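Local atomic coordinates of invasion protein InvA (Salmonella enterica subsp. enterica serovar Typhimurium, PDB entry 3LW9), a protein that takes part in bacterial invasion of intestinal epithelial cells as a membrane component of type III secretion, this chain being a cytoplasmic domain of it. Residues Leu7-Ser12 / Asn52-Leu57; Gln65-Phe70 / His92-Ser97. The protein carries 2 engineered substitutions. One frame throughout, in Å; residues are numbered along the deposited sequence.

Interaction 1 of 2, residues Leu7-Ser12 / Asn52-Leu57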
ATOM      1  N   LEU A   7       0.227   1.347 -13.149  1.00 31.62           N
ATOM      2  CA  LEU A   7       1.295   0.820 -12.341  1.00 31.68           C
ATOM      3  C   LEU A   7       2.512   0.657 -13.231  1.00 31.78           C
ATOM      4  O   LEU A   7       2.492  -0.174 -14.160  1.00 33.63           O
ATOM      5  CB  LEU A   7       0.919  -0.527 -11.767  1.00 31.48           C
ATOM      6  CG  LEU A   7      -0.294  -0.610 -10.836  1.00 34.22           C
ATOM      7  CD1 LEU A   7      -0.504  -2.073 -10.399  1.00 36.47           C
ATOM      8  CD2 LEU A   7      -0.097   0.301  -9.634  1.00 32.81           C
ATOM      9  N   LEU A   8       3.534   1.459 -12.943  1.00 32.95           N
ATOM     10  CA  LEU A   8       4.892   1.270 -13.472  1.00 33.70           C
ATOM     11  C   LEU A   8       5.525   0.093 -12.747  1.00 33.23           C
ATOM     12  O   LEU A   8       5.615   0.095 -11.495  1.00 33.03           O
ATOM     13  CB  LEU A   8       5.740   2.489 -13.233  1.00 35.51           C
ATOM     14  CG  LEU A   8       5.501   3.748 -14.072  1.00 39.48           C
ATOM     15  CD1 LEU A   8       4.070   3.854 -14.451  1.00 42.63           C
ATOM     16  CD2 LEU A   8       5.997   4.992 -13.394  1.00 41.20           C
ATOM     17  N   VAL A   9       5.970  -0.881 -13.533  1.00 32.20           N
ATOM     18  CA  VAL A   9       6.514  -2.108 -13.015  1.00 31.46           C
ATOM     19  C   VAL A   9       7.880  -2.415 -13.629  1.00 32.58           C
ATOM     20  O   VAL A   9       8.245  -1.862 -14.691  1.00 32.01           O
ATOM     21  CB  VAL A   9       5.546  -3.288 -13.206  1.00 31.04           C
ATOM     22  CG1 VAL A   9       4.187  -3.012 -12.539  1.00 31.87           C
ATOM     23  CG2 VAL A   9       5.351  -3.619 -14.687  1.00 31.29           C
ATOM     24  N   PRO A  10       8.658  -3.291 -12.963  1.00 31.75           N
ATOM     25  CA  PRO A  10       9.969  -3.554 -13.532  1.00 31.76           C
ATOM     26  C   PRO A  10       9.842  -4.264 -14.843  1.00 32.05           C
ATOM     27  O   PRO A  10       8.962  -5.108 -15.015  1.00 29.25           O
ATOM     28  CB  PRO A  10      10.643  -4.430 -12.485  1.00 31.94           C
ATOM     29  CG  PRO A  10       9.933  -4.029 -11.187  1.00 31.20           C
ATOM     30  CD  PRO A  10       8.533  -3.828 -11.586  1.00 31.07           C
ATOM     31  N   LYS A  11      10.709  -3.919 -15.787  1.00 34.34           N
ATOM     32  CA  LYS A  11      10.565  -4.469 -17.129  1.00 35.50           C
ATOM     33  C   LYS A  11      10.645  -5.983 -17.085  1.00 34.89           C
ATOM     34  O   LYS A  11       9.958  -6.654 -17.830  1.00 35.04           O
ATOM     35  CB  LYS A  11      11.632  -3.921 -18.077  1.00 38.82           C
ATOM     36  CG  LYS A  11      11.391  -2.502 -18.456  1.00 42.10           C
ATOM     37  CD  LYS A  11      12.304  -2.036 -19.585  1.00 46.96           C
ATOM     38  CE  LYS A  11      12.094  -0.546 -19.854  1.00 48.70           C
ATOM     39  NZ  LYS A  11      13.187   0.114 -20.629  1.00 52.67           N
ATOM     40  N   SER A  12      11.486  -6.529 -16.222  1.00 35.03           N
ATOM     41  CA  SER A  12      11.617  -7.985 -16.171  1.00 35.21           C
ATOM     42  C   SER A  12      10.423  -8.680 -15.519  1.00 33.89           C
ATOM     43  O   SER A  12      10.336  -9.893 -15.608  1.00 36.17           O
ATOM     44  CB  SER A  12      12.887  -8.389 -15.439  1.00 37.06           C
ATOM     45  OG  SER A  12      12.787  -8.052 -14.093  1.00 33.64           O
ATOM     46  N   ASN A  52      11.448  -5.185  -7.728  1.00 36.33           N
ATOM     47  CA  ASN A  52      10.754  -5.114  -6.440  1.00 34.26           C
ATOM     48  C   ASN A  52      10.160  -3.728  -6.109  1.00 34.49           C
ATOM     49  O   ASN A  52       9.793  -3.450  -4.971  1.00 33.02           O
ATOM     50  CB  ASN A  52      11.673  -5.654  -5.326  1.00 34.89           C
ATOM     51  CG  ASN A  52      12.168  -7.078  -5.610  1.00 33.94           C
ATOM     52  OD1 ASN A  52      11.402  -8.001  -5.973  1.00 30.97           O
ATOM     53  ND2 ASN A  52      13.449  -7.267  -5.450  1.00 33.45           N
ATOM     54  N   SER A  53      10.029  -2.874  -7.130  1.00 35.61           N
ATOM     55  CA  SER A  53       9.491  -1.521  -6.980  1.00 36.25           C
ATOM     56  C   SER A  53       8.336  -1.347  -7.951  1.00 34.95           C
ATOM     57  O   SER A  53       8.430  -1.830  -9.093  1.00 35.32           O
ATOM     58  CB  SER A  53      10.563  -0.479  -7.252  1.00 38.19           C
ATOM     59  OG  SER A  53      11.711  -0.682  -6.464  1.00 43.58           O
ATOM     60  N   ILE A  54       7.243  -0.722  -7.482  1.00 33.47           N
ATOM     61  CA  ILE A  54       6.067  -0.385  -8.284  1.00 33.36           C
ATOM     62  C   ILE A  54       5.672   1.084  -8.013  1.00 33.31           C
ATOM     63  O   ILE A  54       5.694   1.561  -6.850  1.00 32.61           O
ATOM     64  CB  ILE A  54       4.856  -1.281  -7.952  1.00 33.76           C
ATOM     65  CG1 ILE A  54       5.177  -2.766  -8.108  1.00 32.71           C
ATOM     66  CG2 ILE A  54       3.596  -0.866  -8.794  1.00 32.76           C
ATOM     67  CD1 ILE A  54       4.550  -3.410  -9.312  1.00 41.52           C
ATOM     68  N   VAL A  55       5.380   1.821  -9.083  1.00 31.93           N
ATOM     69  CA  VAL A  55       4.888   3.190  -8.927  1.00 32.39           C
ATOM     70  C   VAL A  55       3.415   3.277  -9.359  1.00 31.55           C
ATOM     71  O   VAL A  55       3.021   2.816 -10.436  1.00 32.69           O
ATOM     72  CB  VAL A  55       5.784   4.204  -9.658  1.00 32.95           C
ATOM     73  CG1 VAL A  55       5.260   5.632  -9.423  1.00 34.55           C
ATOM     74  CG2 VAL A  55       7.207   4.079  -9.162  1.00 34.28           C
ATOM     75  N   LEU A  56       2.580   3.810  -8.475  1.00 30.99           N
ATOM     76  CA  LEU A  56       1.190   4.071  -8.774  1.00 31.22           C
ATOM     77  C   LEU A  56       1.012   5.487  -9.292  1.00 32.48           C
ATOM     78  O   LEU A  56       1.334   6.432  -8.598  1.00 30.86           O
ATOM     79  CB  LEU A  56       0.344   3.906  -7.519  1.00 31.80           C
ATOM     80  CG  LEU A  56      -1.150   4.268  -7.605  1.00 35.95           C
ATOM     81  CD1 LEU A  56      -1.918   3.521  -8.676  1.00 38.79           C
ATOM     82  CD2 LEU A  56      -1.769   4.046  -6.244  1.00 37.84           C
ATOM     83  N   LEU A  57       0.530   5.600 -10.523  1.00 33.92           N
ATOM     84  CA  LEU A  57       0.128   6.870 -11.080  1.00 36.11           C
ATOM     85  C   LEU A  57      -1.384   6.932 -11.170  1.00 37.92           C
ATOM     86  O   LEU A  57      -2.050   5.986 -11.614  1.00 36.88           O
ATOM     87  CB  LEU A  57       0.687   7.061 -12.484  1.00 36.87           C
ATOM     88  CG  LEU A  57       2.132   6.604 -12.733  1.00 38.99           C
ATOM     89  CD1 LEU A  57       2.481   6.870 -14.212  1.00 41.74           C
ATOM     90  CD2 LEU A  57       3.081   7.344 -11.776  1.00 40.96           C
TER

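Interaction 2 of 2, residues Gln65-Phe70 / His92-Ser97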
ATOM      1  N   GLN A  65       5.000   4.967  -4.169  1.00 35.99           N
ATOM      2  CA  GLN A  65       5.891   3.910  -4.646  1.00 35.68           C
ATOM      3  C   GLN A  65       5.920   2.765  -3.627  1.00 35.15           C
ATOM      4  O   GLN A  65       6.074   2.977  -2.433  1.00 35.13           O
ATOM      5  CB  GLN A  65       7.301   4.443  -4.918  1.00 38.18           C
ATOM      6  CG  GLN A  65       8.270   3.412  -5.522  1.00 40.19           C
ATOM      7  CD  GLN A  65       9.580   4.015  -6.049  1.00 44.97           C
ATOM      8  OE1 GLN A  65      10.599   3.326  -6.071  1.00 49.73           O
ATOM      9  NE2 GLN A  65       9.562   5.290  -6.484  1.00 44.05           N
ATOM     10  N   PHE A  66       5.699   1.560  -4.107  1.00 32.81           N
ATOM     11  CA  PHE A  66       5.661   0.374  -3.242  1.00 33.72           C
ATOM     12  C   PHE A  66       6.932  -0.463  -3.429  1.00 33.85           C
ATOM     13  O   PHE A  66       7.513  -0.519  -4.539  1.00 36.20           O
ATOM     14  CB  PHE A  66       4.442  -0.512  -3.548  1.00 32.39           C
ATOM     15  CG  PHE A  66       3.134   0.234  -3.636  1.00 34.91           C
ATOM     16  CD1 PHE A  66       2.692   1.022  -2.588  1.00 34.11           C
ATOM     17  CD2 PHE A  66       2.323   0.125  -4.761  1.00 35.98           C
ATOM     18  CE1 PHE A  66       1.483   1.703  -2.653  1.00 36.73           C
ATOM     19  CE2 PHE A  66       1.109   0.793  -4.823  1.00 38.78           C
ATOM     20  CZ  PHE A  66       0.706   1.620  -3.769  1.00 37.08           C
ATOM     21  N   THR A  67       7.344  -1.125  -2.359  1.00 32.86           N
ATOM     22  CA  THR A  67       8.420  -2.073  -2.387  1.00 31.48           C
ATOM     23  C   THR A  67       7.779  -3.414  -2.087  1.00 30.76           C
ATOM     24  O   THR A  67       7.287  -3.669  -0.985  1.00 28.69           O
ATOM     25  CB  THR A  67       9.541  -1.716  -1.413  1.00 32.91           C
ATOM     26  OG1 THR A  67      10.117  -0.465  -1.797  1.00 34.03           O
ATOM     27  CG2 THR A  67      10.628  -2.761  -1.433  1.00 32.61           C
ATOM     28  N   VAL A  68       7.744  -4.264  -3.092  1.00 29.56           N
ATOM     29  CA  VAL A  68       7.118  -5.569  -2.953  1.00 29.91           C
ATOM     30  C   VAL A  68       8.129  -6.529  -3.504  1.00 29.66           C
ATOM     31  O   VAL A  68       8.641  -6.327  -4.621  1.00 30.25           O
ATOM     32  CB  VAL A  68       5.759  -5.626  -3.692  1.00 31.27           C
ATOM     33  CG1 VAL A  68       5.424  -7.050  -4.076  1.00 33.27           C
ATOM     34  CG2 VAL A  68       4.675  -5.026  -2.812  1.00 32.89           C
ATOM     35  N   TYR A  69       8.478  -7.557  -2.730  1.00 28.52           N
ATOM     36  CA  TYR A  69       9.459  -8.524  -3.187  1.00 27.86           C
ATOM     37  C   TYR A  69       8.762  -9.678  -3.888  1.00 27.98           C
ATOM     38  O   TYR A  69       8.264 -10.637  -3.253  1.00 27.87           O
ATOM     39  CB  TYR A  69      10.330  -9.047  -2.001  1.00 28.66           C
ATOM     40  CG  TYR A  69      11.295  -8.004  -1.493  1.00 29.43           C
ATOM     41  CD1 TYR A  69      12.535  -7.848  -2.095  1.00 34.14           C
ATOM     42  CD2 TYR A  69      10.974  -7.155  -0.441  1.00 29.55           C
ATOM     43  CE1 TYR A  69      13.404  -6.907  -1.687  1.00 33.28           C
ATOM     44  CE2 TYR A  69      11.871  -6.166  -0.010  1.00 30.58           C
ATOM     45  CZ  TYR A  69      13.081  -6.068  -0.649  1.00 35.52           C
ATOM     46  OH  TYR A  69      13.995  -5.135  -0.282  1.00 40.27           O
ATOM     47  N   PHE A  70       8.773  -9.602  -5.211  1.00 28.89           N
ATOM     48  CA  PHE A  70       8.034 -10.522  -6.044  1.00 28.58           C
ATOM     49  C   PHE A  70       8.356 -11.962  -5.787  1.00 28.97           C
ATOM     50  O   PHE A  70       7.491 -12.823  -5.962  1.00 28.60           O
ATOM     51  CB  PHE A  70       8.266 -10.179  -7.521  1.00 29.59           C
ATOM     52  CG  PHE A  70       7.679  -8.878  -7.913  1.00 30.55           C
ATOM     53  CD1 PHE A  70       6.297  -8.711  -8.004  1.00 33.79           C
ATOM     54  CD2 PHE A  70       8.507  -7.792  -8.185  1.00 31.69           C
ATOM     55  CE1 PHE A  70       5.780  -7.491  -8.355  1.00 35.01           C
ATOM     56  CE2 PHE A  70       7.978  -6.581  -8.562  1.00 33.91           C
ATOM     57  CZ  PHE A  70       6.620  -6.424  -8.628  1.00 32.22           C
ATOM     58  N   HIS A  92      11.984  -4.235   4.756  1.00 32.62           N
ATOM     59  CA  HIS A  92      11.793  -2.952   4.106  1.00 33.54           C
ATOM     60  C   HIS A  92      11.238  -1.973   5.102  1.00 36.00           C
ATOM     61  O   HIS A  92      10.349  -2.302   5.875  1.00 36.36           O
ATOM     62  CB  HIS A  92      10.830  -3.078   2.954  1.00 34.07           C
ATOM     63  CG  HIS A  92      10.430  -1.773   2.361  1.00 33.10           C
ATOM     64  ND1 HIS A  92      11.321  -0.936   1.719  1.00 38.07           N
ATOM     65  CD2 HIS A  92       9.228  -1.157   2.308  1.00 37.47           C
ATOM     66  CE1 HIS A  92      10.680   0.130   1.285  1.00 39.98           C
ATOM     67  NE2 HIS A  92       9.407   0.014   1.619  1.00 38.76           N
ATOM     68  N   GLN A  93      11.740  -0.753   5.048  1.00 40.26           N
ATOM     69  CA  GLN A  93      11.305   0.284   5.968  1.00 44.67           C
ATOM     70  C   GLN A  93      10.723   1.486   5.284  1.00 48.62           C
ATOM     71  O   GLN A  93      11.371   2.072   4.442  1.00 50.29           O
ATOM     72  CB  GLN A  93      12.477   0.725   6.795  1.00 47.17           C
ATOM     73  CG  GLN A  93      12.682  -0.163   7.961  1.00 49.51           C
ATOM     74  CD  GLN A  93      13.235   0.579   9.158  1.00 55.50           C
ATOM     75  OE1 GLN A  93      12.734   1.644   9.540  1.00 59.72           O
ATOM     76  NE2 GLN A  93      14.263   0.012   9.769  1.00 58.69           N
ATOM     77  N   GLN A  94       9.511   1.860   5.675  1.00 52.06           N
ATOM     78  CA  GLN A  94       8.800   2.993   5.065  1.00 57.20           C
ATOM     79  C   GLN A  94       8.226   3.809   6.234  1.00 61.14           C
ATOM     80  O   GLN A  94       7.241   3.409   6.862  1.00 61.55           O
ATOM     81  CB  GLN A  94       7.702   2.475   4.103  1.00 57.01           C
ATOM     82  CG  GLN A  94       7.560   3.197   2.709  1.00 61.69           C
ATOM     83  CD  GLN A  94       7.145   2.219   1.565  1.00 61.96           C
ATOM     84  OE1 GLN A  94       6.259   1.377   1.739  1.00 62.70           O
ATOM     85  NE2 GLN A  94       7.800   2.333   0.409  1.00 65.50           N
ATOM     86  N   GLY A  95       8.891   4.917   6.550  1.00 65.39           N
ATOM     87  CA  GLY A  95       8.494   5.800   7.655  1.00 69.53           C
ATOM     88  C   GLY A  95       8.784   5.193   9.019  1.00 69.29           C
ATOM     89  O   GLY A  95       9.940   4.953   9.383  1.00 68.83           O
ATOM     90  N   SER A  96       7.718   4.933   9.767  1.00 70.25           N
ATOM     91  CA  SER A  96       7.798   4.270  11.069  1.00 70.03           C
ATOM     92  C   SER A  96       7.538   2.764  10.962  1.00 64.93           C
ATOM     93  O   SER A  96       7.730   2.021  11.930  1.00 64.70           O
ATOM     94  CB  SER A  96       6.779   4.912  12.010  1.00 75.17           C
ATOM     95  OG  SER A  96       5.547   5.131  11.336  1.00 77.53           O
ATOM     96  N   SER A  97       7.124   2.316   9.778  1.00 61.04           N
ATOM     97  CA  SER A  97       6.687   0.942   9.580  1.00 56.90           C
ATOM     98  C   SER A  97       7.779   0.045   8.973  1.00 51.52           C
ATOM     99  O   SER A  97       8.486   0.444   8.052  1.00 51.27           O
ATOM    100  CB  SER A  97       5.450   0.944   8.677  1.00 57.73           C
ATOM    101  OG  SER A  97       4.697   2.134   8.870  1.00 63.14           O
TER
HETATM  102  O   HOH W   1       5.758  -0.782   0.189  1.00 29.39           O

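Interaction 1 of 2, residues Leu7-Ser12 / Asn52-Leu57
L8 and V55 face each other as a hydrogen-bonded pair of antiparallel strands, 7-9 against 53-57, whose axes approach to 4.6 Å at 158°. L8 N donates to V55 O at 2.9 Å, and V55 N returns the bond to L8 O, at 161° the straighter of the two. Both carbonyl oxygens take a second, weaker contact from a CA-H, V55 O from L7 and L8 O from I54.

The side chains divide between the two faces of the sheet. On the one carrying L8, V55 and L57, the isobutyl of L8 forks over its neighbours: CD2 rests 3.8 Å from V55 CB, while CD1 presses on L57 CD1 at 3.4 Å, a tight methyl contact between side chains that meet at roughly a right angle. On the face of L7 and L56, L7 CD2 lies 3.8 Å from L56 CD1 and also reaches I54 CG2; I54 and L56 continue onto helix 120-151 through L124 and L128. L7 chi1 (-61°) and an extended CD1 branch together place CD2 there. V9 and I54 run side by side, V9 CG1 and I54 CD1 tight at 3.3 Å. Further along, P10 CD sits 3.2 Å from S53 O, a buried oxygen without a polar partner.

Strand 5-9 also bonds to strand 41-45, so this ladder is the central antiparallel pairing of a four-stranded mixed sheet packed on a long helix.

Interaction 2 of 2, residues Gln65-Phe70 / His92-Ser97
The CH-pi contact between T67 and H92 is the main direct meeting of these segments. T67 CB stands over the imidazole, 3.5 Å from the ring centroid and 12° off the normal, almost above the middle of the face. The two branches of T67 spread across the same face: OG1 comes to 3.2 Å from H92 CE1, and CG2 lies nearer ND1. With CG anti to the backbone N (chi1 172°), H92 extends its ring toward the threonine.

Beside this pair, Y69 supplies van der Waals packing. Its ring approaches edge-on, CE2 lying 4.4 Å from H92 CB, while the same tyrosine makes an edge-to-face contact with W101 of strand 97-102.

A water also links the segments. It accepts from T67 N at 3.0 Å and donates to Q94 OE1 at 2.7 Å, joining a strand backbone to a side-chain amide. A chain bent at chi2 (146°) carries Q94 CD to the edge of the H92 ring, in its plane.

Q94 N bonds to S97 O and S97 N to Q94 O around the type II' turn of the hairpin; H92 pairs with Y99 further along it. The strands themselves stay 9.0 Å apart at their axes, an arrangement characteristic of a side-chain and water interface between two separate sheets, here the edge strand 61-67 of one and the beta hairpin 90-102 of the other.

Interaction 1 closes before interaction 2 opens along the chain, and their centres lie 13 Å apart. Strands 53-58 and 61-67, consecutive in sequence and adjacent in the mixed sheet, connect them: I54 O lies 2.7 Å from F66 N, a probable hydrogen bond, and N52 O and V68 N probably bond as well. N52 OD1 also accepts from F70 N just past the strand. Interaction 1 pairs the two inner strands of this sheet, 5-9 and 53-58, whereas interaction 2 sets its outermost strand against the separate antiparallel sheet. Helix 120-151 touches I54, L56 and F66, backing the shared strands. Within this cytoplasmic part of InvA, interaction 1 thus holds one sheet together and interaction 2 spans two.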